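Local atomic coordinates of toxin-antitoxin system antitoxin MntA family (Shewanella oneidensis MR-1, PDB entry 6M6U), a protein that neutralises its cognate toxin HepT, mostly by transferring three AMP units in succession from ATP onto a tyrosine of the toxin. Residues E[10-13]-E[14-18]; E[96-99]-E[100-103]; E[107-110]-E[111-115]. The protein carries 2 engineered substitutions. One frame throughout, in Å; residues are numbered along the deposited sequence.

Contact 1: residues E[10-13]-E[14-18]; sequences IKLL and RDNIP
K11 and D15, one turn apart on helix 6-16, form a salt bridge in which K11 NZ lies 2.7 Å from D15 OD2, and that oxygen accepts through its syn lone pair. The lysine chain runs extended as far as CE and bends only at its last torsion (chi4 48°), which turns the ammonium toward D15 OD2; K11 CG also rests 3.3 Å from D15 OD2, so the aliphatic part of the lysine shares in the contact. Next along the helix, N16 turns its amide back on the preceding turn: N16 ND2 donates to L12 O over 2.7 Å in a nearly straight bond (167°), with the acceptor lying almost in the amide plane. L13 O takes two backbone donors. I17 N reaches L13 O at 2.8 Å, close to the C=O direction although its N-H points well off the oxygen, whereas N16 N comes from above the carbonyl plane at 3.1 Å from L13 O. Helix 6-16 is the first helix of the nucleotidyltransferase fold of the polymerase beta class and packs on its mixed sheet, and the chain then leads to strand 20-26. On the sheet side L13 and I17 lie side by side and point the same way, with L13 CD2 4.0 Å from I17 CD1. Both pack on V44 of strand 40-46 and on L58 of helix 52-66, while L13 also meets I23. Farther round the helix, R14 runs alongside I10, its CG 4.1 Å from I10 CG2. Both side chains pack on W94 of strand 91-94.

Contact 2: residues E[96-99]-E[100-103]; sequences TQQD and DELF
Q97 has its CG anti to the backbone N (chi1 -176°) and then bends at chi2 (65°), which carries its amide along the helix to E101, whose own chain is extended beyond CG. Q97 NE2 donates to E101 OE1 over 3.0 Å; the oxygen lies near the plane of the amide, but the nitrogen approaches from above the carboxylate plane, and the two planes are turned 67° apart. The other carboxylate oxygen, E101 OE2, accepts a hydrogen bond from the side-chain amide (ND2) of residue N2 of a HepT chain, so the glutamate is shared between a neighbour in its own helix and the toxin. D100 is likewise taken up outside: its OD1 is hydrogen-bonded to Y24 OH and forms a salt bridge with R59 of the same toxin chain. On another side of the helix, L102 CD1 sits 3.8 Å from D99 OD1, and L102 packs on I4 of the toxin. At the start of the helix, T96 OG1 accepts a nearly straight hydrogen bond from D99 N at 3.0 Å. This threonine N-cap opens helix 97-125, whose first turns lie against strand 20-26 and belong to the surface that binds the toxin.

Contact 3: residues E[107-110]-E[111-115]; sequences TISM and YQHLQ
Regular i to i+4 backbone bonds join 107-110 to 111-115, from Y111 N to T107 O at 2.8 Å through to L114 N to M110 O at 2.9 Å. H113 adds a second donor to one of these carbonyls: besides H113 N at 3.0 Å, its ring nitrogen ND1 reaches S109 O at 3.1 Å. The backbone donor comes nearly straight on, but ND1 stands above the carbonyl plane, 54° out of it, and S109 O is itself tilted from the ring plane. With CG beside its own backbone N (chi1 -79°), the imidazole is turned back over the preceding turn, and S109 OG lies in plane at the ring edge, 3.9 Å from H113 ND1. The ND1 bond should limit rotation of the ring, while S109 O is held by two donors. This stretch belongs to helix 97-125, the long C-terminal helix important for interaction with HepT, and here touches three toxin chains. Q112 extends its chain across I108, placing NE2 3.7 Å from I108 CG2. That same NE2 gives hydrogen bonds to N55 and P66 O of one HepT chain, the H113 ring meets the ring of H102 of a second, and Y111 OH is hydrogen-bonded to D3 of a third. Within the antitoxin, T107, I108 and Y111 pack on helix 80-89.

Each of the three contacts is local, joining adjoining segments along a helix or at its end; none closes a long loop, and they follow in series without nesting or crossing. Contact 1 comes first, in the later part of helix 6-16 and the residues after it, just before the chain enters strand 20-26. The sheet and helices 52-66 and 80-89 intervene before contact 2, which opens helix 97-125 immediately after edge strand 91-94. Contact 3 continues that same helix outward, its centre about 17 Å from that of contact 2. Contacts 1 and 3 lie on opposite sides of the chain's centre, their centres about 30 Å apart. Contact 1 thus belongs to the nucleotidyltransferase body; the long helix of contacts 2 and 3 packs on it and meets the toxin at both.

Contact 1: residues E[10-13]-E[14-18]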
ATOM      1  N   ILE E  10     -11.826  25.234  12.179  1.00 42.64           N
ATOM      2  CA  ILE E  10     -11.231  26.379  12.860  1.00 45.08           C
ATOM      3  C   ILE E  10     -11.173  26.135  14.363  1.00 47.24           C
ATOM      4  O   ILE E  10     -10.134  26.343  15.004  1.00 49.60           O
ATOM      5  CB  ILE E  10     -12.008  27.665  12.518  1.00 42.57           C
ATOM      6  CG1 ILE E  10     -11.828  27.996  11.035  1.00 43.60           C
ATOM      7  CG2 ILE E  10     -11.555  28.826  13.407  1.00 36.27           C
ATOM      8  CD1 ILE E  10     -12.816  29.013  10.506  1.00 49.58           C
ATOM      9  N   LYS E  11     -12.281  25.673  14.946  1.00 48.14           N
ATOM     10  CA  LYS E  11     -12.318  25.479  16.392  1.00 51.48           C
ATOM     11  C   LYS E  11     -11.303  24.432  16.837  1.00 49.60           C
ATOM     12  O   LYS E  11     -10.547  24.651  17.791  1.00 50.40           O
ATOM     13  CB  LYS E  11     -13.724  25.089  16.846  1.00 56.52           C
ATOM     14  CG  LYS E  11     -13.775  24.718  18.319  1.00 61.20           C
ATOM     15  CD  LYS E  11     -15.190  24.544  18.838  1.00 64.27           C
ATOM     16  CE  LYS E  11     -15.161  24.177  20.316  1.00 66.22           C
ATOM     17  NZ  LYS E  11     -14.241  25.083  21.075  1.00 65.77           N
ATOM     18  N   LEU E  12     -11.269  23.287  16.148  1.00 45.02           N
ATOM     19  CA  LEU E  12     -10.352  22.213  16.525  1.00 44.65           C
ATOM     20  C   LEU E  12      -8.900  22.677  16.513  1.00 41.64           C
ATOM     21  O   LEU E  12      -8.138  22.374  17.438  1.00 42.68           O
ATOM     22  CB  LEU E  12     -10.528  21.022  15.588  1.00 46.59           C
ATOM     23  CG  LEU E  12     -11.732  20.136  15.884  1.00 59.82           C
ATOM     24  CD1 LEU E  12     -11.949  19.155  14.738  1.00 62.49           C
ATOM     25  CD2 LEU E  12     -11.512  19.389  17.193  1.00 63.90           C
ATOM     26  N   LEU E  13      -8.497  23.406  15.471  1.00 37.84           N
ATOM     27  CA  LEU E  13      -7.112  23.860  15.391  1.00 42.11           C
ATOM     28  C   LEU E  13      -6.831  24.960  16.410  1.00 42.51           C
ATOM     29  O   LEU E  13      -5.776  24.958  17.054  1.00 50.99           O
ATOM     30  CB  LEU E  13      -6.791  24.340  13.975  1.00 42.74           C
ATOM     31  CG  LEU E  13      -6.930  23.295  12.865  1.00 41.93           C
ATOM     32  CD1 LEU E  13      -6.744  23.942  11.500  1.00 45.44           C
ATOM     33  CD2 LEU E  13      -5.940  22.151  13.062  1.00 36.87           C
ATOM     34  N   ARG E  14      -7.757  25.907  16.570  1.00 42.47           N
ATOM     35  CA  ARG E  14      -7.580  26.939  17.586  1.00 48.00           C
ATOM     36  C   ARG E  14      -7.449  26.325  18.973  1.00 53.62           C
ATOM     37  O   ARG E  14      -6.581  26.725  19.759  1.00 58.71           O
ATOM     38  CB  ARG E  14      -8.748  27.921  17.546  1.00 45.52           C
ATOM     39  CG  ARG E  14      -8.728  28.841  16.351  1.00 48.43           C
ATOM     40  CD  ARG E  14      -8.544  30.274  16.799  1.00 56.63           C
ATOM     41  NE  ARG E  14      -9.794  30.872  17.249  1.00 62.23           N
ATOM     42  CZ  ARG E  14      -9.870  31.888  18.103  1.00 65.48           C
ATOM     43  NH1 ARG E  14      -8.763  32.413  18.614  1.00 64.98           N
ATOM     44  NH2 ARG E  14     -11.053  32.373  18.453  1.00 66.12           N
ATOM     45  N   ASP E  15      -8.292  25.337  19.284  1.00 52.23           N
ATOM     46  CA  ASP E  15      -8.252  24.693  20.590  1.00 48.94           C
ATOM     47  C   ASP E  15      -6.993  23.869  20.805  1.00 42.82           C
ATOM     48  O   ASP E  15      -6.644  23.600  21.958  1.00 45.00           O
ATOM     49  CB  ASP E  15      -9.469  23.782  20.782  1.00 52.49           C
ATOM     50  CG  ASP E  15     -10.780  24.546  20.825  1.00 57.27           C
ATOM     51  OD1 ASP E  15     -10.755  25.796  20.776  1.00 56.95           O
ATOM     52  OD2 ASP E  15     -11.842  23.891  20.914  1.00 62.02           O
ATOM     53  N   ASN E  16      -6.307  23.454  19.736  1.00 37.87           N
ATOM     54  CA  ASN E  16      -5.200  22.513  19.864  1.00 43.11           C
ATOM     55  C   ASN E  16      -3.833  23.075  19.492  1.00 47.34           C
ATOM     56  O   ASN E  16      -2.825  22.428  19.792  1.00 47.28           O
ATOM     57  CB  ASN E  16      -5.470  21.257  19.018  1.00 43.91           C
ATOM     58  CG  ASN E  16      -6.461  20.318  19.673  1.00 45.25           C
ATOM     59  OD1 ASN E  16      -6.080  19.445  20.451  1.00 57.20           O
ATOM     60  ND2 ASN E  16      -7.736  20.490  19.363  1.00 42.65           N
ATOM     61  N   ILE E  17      -3.756  24.242  18.861  1.00 51.06           N
ATOM     62  CA  ILE E  17      -2.456  24.767  18.442  1.00 46.09           C
ATOM     63  C   ILE E  17      -2.166  26.077  19.163  1.00 44.06           C
ATOM     64  O   ILE E  17      -2.856  27.079  18.931  1.00 46.45           O
ATOM     65  CB  ILE E  17      -2.394  24.958  16.919  1.00 44.10           C
ATOM     66  CG1 ILE E  17      -2.623  23.625  16.209  1.00 37.25           C
ATOM     67  CG2 ILE E  17      -1.042  25.530  16.522  1.00 44.30           C
ATOM     68  CD1 ILE E  17      -2.656  23.729  14.702  1.00 30.51           C
ATOM     69  N   PRO E  18      -1.157  26.121  20.030  1.00 48.32           N
ATOM     70  CA  PRO E  18      -0.823  27.382  20.701  1.00 49.63           C
ATOM     71  C   PRO E  18      -0.305  28.419  19.718  1.00 52.23           C
ATOM     72  O   PRO E  18       0.437  28.101  18.784  1.00 53.06           O
ATOM     73  CB  PRO E  18       0.266  26.974  21.701  1.00 49.79           C
ATOM     74  CG  PRO E  18       0.870  25.741  21.111  1.00 49.25           C
ATOM     75  CD  PRO E  18      -0.264  25.020  20.433  1.00 48.26           C
TER

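Contact 2: residues E[96-99]-E[100-103]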
ATOM      1  N   THR E  96      -5.203  37.109  10.794  1.00 50.58           N
ATOM      2  CA  THR E  96      -5.316  38.476  10.308  1.00 50.83           C
ATOM      3  C   THR E  96      -4.950  38.558   8.829  1.00 52.79           C
ATOM      4  O   THR E  96      -4.235  37.712   8.282  1.00 49.94           O
ATOM      5  CB  THR E  96      -4.414  39.424  11.100  1.00 47.12           C
ATOM      6  OG1 THR E  96      -3.040  39.112  10.838  1.00 50.00           O
ATOM      7  CG2 THR E  96      -4.690  39.307  12.595  1.00 44.32           C
ATOM      8  N   GLN E  97      -5.459  39.603   8.175  1.00 54.10           N
ATOM      9  CA  GLN E  97      -5.060  39.858   6.799  1.00 53.44           C
ATOM     10  C   GLN E  97      -3.572  40.172   6.710  1.00 49.64           C
ATOM     11  O   GLN E  97      -2.915  39.800   5.732  1.00 50.56           O
ATOM     12  CB  GLN E  97      -5.896  40.998   6.210  1.00 61.37           C
ATOM     13  CG  GLN E  97      -5.621  41.280   4.736  1.00 70.73           C
ATOM     14  CD  GLN E  97      -6.013  40.120   3.833  1.00 78.99           C
ATOM     15  OE1 GLN E  97      -7.019  39.443   4.068  1.00 81.48           O
ATOM     16  NE2 GLN E  97      -5.217  39.884   2.792  1.00 79.54           N
ATOM     17  N   GLN E  98      -3.011  40.823   7.732  1.00 51.38           N
ATOM     18  CA  GLN E  98      -1.606  41.213   7.660  1.00 56.54           C
ATOM     19  C   GLN E  98      -0.684  40.003   7.777  1.00 59.64           C
ATOM     20  O   GLN E  98       0.336  39.930   7.082  1.00 61.93           O
ATOM     21  CB  GLN E  98      -1.284  42.248   8.738  1.00 62.05           C
ATOM     22  CG  GLN E  98      -0.059  43.102   8.419  1.00 77.17           C
ATOM     23  CD  GLN E  98      -0.280  44.036   7.229  1.00 85.96           C
ATOM     24  OE1 GLN E  98       0.408  43.934   6.206  1.00 87.93           O
ATOM     25  NE2 GLN E  98      -1.240  44.957   7.371  1.00 86.89           N
ATOM     26  N   ASP E  99      -1.020  39.044   8.648  1.00 53.39           N
ATOM     27  CA  ASP E  99      -0.222  37.824   8.714  1.00 51.13           C
ATOM     28  C   ASP E  99      -0.309  37.037   7.414  1.00 40.06           C
ATOM     29  O   ASP E  99       0.670  36.409   7.001  1.00 41.42           O
ATOM     30  CB  ASP E  99      -0.657  36.956   9.895  1.00 52.76           C
ATOM     31  CG  ASP E  99      -0.113  37.458  11.222  1.00 59.73           C
ATOM     32  OD1 ASP E  99       0.773  38.336  11.209  1.00 68.98           O
ATOM     33  OD2 ASP E  99      -0.554  36.960  12.280  1.00 57.66           O
ATOM     34  N   ASP E 100      -1.462  37.069   6.748  1.00 41.57           N
ATOM     35  CA  ASP E 100      -1.582  36.394   5.461  1.00 47.37           C
ATOM     36  C   ASP E 100      -0.687  37.047   4.417  1.00 42.61           C
ATOM     37  O   ASP E 100      -0.093  36.359   3.579  1.00 43.19           O
ATOM     38  CB  ASP E 100      -3.040  36.395   4.998  1.00 44.63           C
ATOM     39  CG  ASP E 100      -3.181  36.150   3.504  1.00 49.76           C
ATOM     40  OD1 ASP E 100      -3.133  34.979   3.076  1.00 47.44           O
ATOM     41  OD2 ASP E 100      -3.340  37.138   2.751  1.00 59.05           O
ATOM     42  N   GLU E 101      -0.572  38.371   4.456  1.00 44.82           N
ATOM     43  CA  GLU E 101       0.211  39.075   3.448  1.00 46.77           C
ATOM     44  C   GLU E 101       1.706  38.961   3.718  1.00 47.14           C
ATOM     45  O   GLU E 101       2.496  38.822   2.774  1.00 48.11           O
ATOM     46  CB  GLU E 101      -0.241  40.532   3.377  1.00 48.86           C
ATOM     47  CG  GLU E 101      -1.690  40.658   2.912  1.00 55.35           C
ATOM     48  CD  GLU E 101      -2.278  42.045   3.110  1.00 68.96           C
ATOM     49  OE1 GLU E 101      -3.372  42.301   2.562  1.00 74.15           O
ATOM     50  OE2 GLU E 101      -1.657  42.877   3.808  1.00 73.09           O
ATOM     51  N   LEU E 102       2.112  39.007   4.992  1.00 45.21           N
ATOM     52  CA  LEU E 102       3.506  38.736   5.337  1.00 47.46           C
ATOM     53  C   LEU E 102       3.936  37.380   4.800  1.00 47.07           C
ATOM     54  O   LEU E 102       4.964  37.260   4.123  1.00 44.33           O
ATOM     55  CB  LEU E 102       3.702  38.787   6.853  1.00 46.51           C
ATOM     56  CG  LEU E 102       3.511  40.128   7.562  1.00 49.29           C
ATOM     57  CD1 LEU E 102       3.545  39.935   9.074  1.00 56.88           C
ATOM     58  CD2 LEU E 102       4.567  41.118   7.132  1.00 39.86           C
ATOM     59  N   PHE E 103       3.136  36.345   5.080  1.00 46.88           N
ATOM     60  CA  PHE E 103       3.468  34.996   4.638  1.00 48.25           C
ATOM     61  C   PHE E 103       3.509  34.902   3.117  1.00 51.18           C
ATOM     62  O   PHE E 103       4.424  34.288   2.550  1.00 57.03           O
ATOM     63  CB  PHE E 103       2.456  34.008   5.215  1.00 47.75           C
ATOM     64  CG  PHE E 103       2.571  32.625   4.656  1.00 47.45           C
ATOM     65  CD1 PHE E 103       3.685  31.848   4.926  1.00 44.84           C
ATOM     66  CD2 PHE E 103       1.560  32.098   3.868  1.00 49.12           C
ATOM     67  CE1 PHE E 103       3.795  30.571   4.421  1.00 46.44           C
ATOM     68  CE2 PHE E 103       1.661  30.811   3.358  1.00 52.51           C
ATOM     69  CZ  PHE E 103       2.779  30.048   3.635  1.00 51.09           C
TER

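Contact 3: residues E[107-110]-E[111-115]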
ATOM      1  N   THR E 107       6.685  34.011   0.868  1.00 38.87           N
ATOM      2  CA  THR E 107       6.616  32.776   0.092  1.00 31.85           C
ATOM      3  C   THR E 107       6.903  33.027  -1.385  1.00 33.47           C
ATOM      4  O   THR E 107       7.755  32.363  -1.985  1.00 39.19           O
ATOM      5  CB  THR E 107       5.238  32.127   0.254  1.00 36.93           C
ATOM      6  OG1 THR E 107       5.035  31.735   1.619  1.00 39.11           O
ATOM      7  CG2 THR E 107       5.131  30.909  -0.646  1.00 31.62           C
ATOM      8  N   ILE E 108       6.194  33.979  -1.989  1.00 38.91           N
ATOM      9  CA  ILE E 108       6.325  34.210  -3.425  1.00 40.20           C
ATOM     10  C   ILE E 108       7.743  34.644  -3.779  1.00 41.98           C
ATOM     11  O   ILE E 108       8.286  34.255  -4.820  1.00 47.59           O
ATOM     12  CB  ILE E 108       5.279  35.239  -3.884  1.00 40.62           C
ATOM     13  CG1 ILE E 108       3.870  34.725  -3.559  1.00 40.06           C
ATOM     14  CG2 ILE E 108       5.434  35.530  -5.372  1.00 43.42           C
ATOM     15  CD1 ILE E 108       2.775  35.730  -3.823  1.00 37.29           C
ATOM     16  N   SER E 109       8.368  35.447  -2.915  1.00 37.60           N
ATOM     17  CA  SER E 109       9.759  35.834  -3.138  1.00 42.61           C
ATOM     18  C   SER E 109      10.681  34.619  -3.114  1.00 41.96           C
ATOM     19  O   SER E 109      11.481  34.415  -4.034  1.00 48.11           O
ATOM     20  CB  SER E 109      10.187  36.856  -2.089  1.00 45.32           C
ATOM     21  OG  SER E 109      11.550  37.192  -2.253  1.00 56.27           O
ATOM     22  N   MET E 110      10.589  33.805  -2.057  1.00 41.56           N
ATOM     23  CA  MET E 110      11.385  32.581  -1.984  1.00 45.91           C
ATOM     24  C   MET E 110      11.109  31.665  -3.169  1.00 44.12           C
ATOM     25  O   MET E 110      12.024  31.002  -3.677  1.00 43.04           O
ATOM     26  CB  MET E 110      11.106  31.842  -0.675  1.00 46.20           C
ATOM     27  CG  MET E 110      11.612  32.559   0.562  1.00 55.02           C
ATOM     28  SD  MET E 110      11.341  31.630   2.079  1.00 61.34           S
ATOM     29  CE  MET E 110      12.518  30.289   1.891  1.00 65.93           C
ATOM     30  N   TYR E 111       9.855  31.607  -3.621  1.00 41.42           N
ATOM     31  CA  TYR E 111       9.536  30.731  -4.742  1.00 43.03           C
ATOM     32  C   TYR E 111      10.134  31.263  -6.038  1.00 45.44           C
ATOM     33  O   TYR E 111      10.618  30.486  -6.871  1.00 46.04           O
ATOM     34  CB  TYR E 111       8.022  30.556  -4.874  1.00 38.04           C
ATOM     35  CG  TYR E 111       7.642  29.566  -5.948  1.00 39.31           C
ATOM     36  CD1 TYR E 111       7.319  29.991  -7.231  1.00 40.29           C
ATOM     37  CD2 TYR E 111       7.634  28.198  -5.686  1.00 44.49           C
ATOM     38  CE1 TYR E 111       6.978  29.090  -8.218  1.00 44.72           C
ATOM     39  CE2 TYR E 111       7.291  27.285  -6.668  1.00 47.62           C
ATOM     40  CZ  TYR E 111       6.967  27.739  -7.934  1.00 50.15           C
ATOM     41  OH  TYR E 111       6.636  26.845  -8.923  1.00 53.72           O
ATOM     42  N   GLN E 112      10.122  32.583  -6.220  1.00 44.26           N
ATOM     43  CA  GLN E 112      10.713  33.159  -7.423  1.00 43.58           C
ATOM     44  C   GLN E 112      12.216  32.908  -7.471  1.00 43.03           C
ATOM     45  O   GLN E 112      12.756  32.566  -8.528  1.00 43.60           O
ATOM     46  CB  GLN E 112      10.397  34.649  -7.494  1.00 43.28           C
ATOM     47  CG  GLN E 112       8.945  34.915  -7.871  1.00 41.09           C
ATOM     48  CD  GLN E 112       8.571  36.376  -7.798  1.00 41.78           C
ATOM     49  OE1 GLN E 112       9.351  37.211  -7.345  1.00 40.83           O
ATOM     50  NE2 GLN E 112       7.367  36.696  -8.250  1.00 46.72           N
ATOM     51  N   HIS E 113      12.902  33.046  -6.333  1.00 42.59           N
ATOM     52  CA  HIS E 113      14.330  32.738  -6.297  1.00 49.32           C
ATOM     53  C   HIS E 113      14.592  31.255  -6.507  1.00 47.96           C
ATOM     54  O   HIS E 113      15.602  30.887  -7.118  1.00 46.99           O
ATOM     55  CB  HIS E 113      14.949  33.189  -4.975  1.00 53.40           C
ATOM     56  CG  HIS E 113      15.233  34.657  -4.910  1.00 56.83           C
ATOM     57  ND1 HIS E 113      14.414  35.543  -4.244  1.00 58.08           N
ATOM     58  CD2 HIS E 113      16.244  35.392  -5.428  1.00 60.16           C
ATOM     59  CE1 HIS E 113      14.910  36.763  -4.354  1.00 60.94           C
ATOM     60  NE2 HIS E 113      16.020  36.699  -5.068  1.00 62.29           N
ATOM     61  N   LEU E 114      13.700  30.391  -6.013  1.00 47.84           N
ATOM     62  CA  LEU E 114      13.865  28.960  -6.245  1.00 43.40           C
ATOM     63  C   LEU E 114      13.700  28.618  -7.723  1.00 45.74           C
ATOM     64  O   LEU E 114      14.453  27.800  -8.263  1.00 49.23           O
ATOM     65  CB  LEU E 114      12.870  28.166  -5.398  1.00 44.15           C
ATOM     66  CG  LEU E 114      12.928  26.664  -5.691  1.00 45.60           C
ATOM     67  CD1 LEU E 114      14.289  26.086  -5.285  1.00 30.47           C
ATOM     68  CD2 LEU E 114      11.774  25.903  -5.033  1.00 47.44           C
ATOM     69  N   GLN E 115      12.727  29.243  -8.392  1.00 44.48           N
ATOM     70  CA  GLN E 115      12.498  28.964  -9.808  1.00 45.97           C
ATOM     71  C   GLN E 115      13.713  29.315 -10.656  1.00 50.31           C
ATOM     72  O   GLN E 115      14.085  28.559 -11.562  1.00 53.94           O
ATOM     73  CB  GLN E 115      11.270  29.723 -10.304  1.00 45.86           C
ATOM     74  CG  GLN E 115       9.961  29.124  -9.843  1.00 53.42           C
ATOM     75  CD  GLN E 115       9.706  27.754 -10.446  1.00 52.34           C
ATOM     76  OE1 GLN E 115      10.356  26.769 -10.089  1.00 52.75           O
ATOM     77  NE2 GLN E 115       8.760  27.689 -11.374  1.00 49.64           N
TER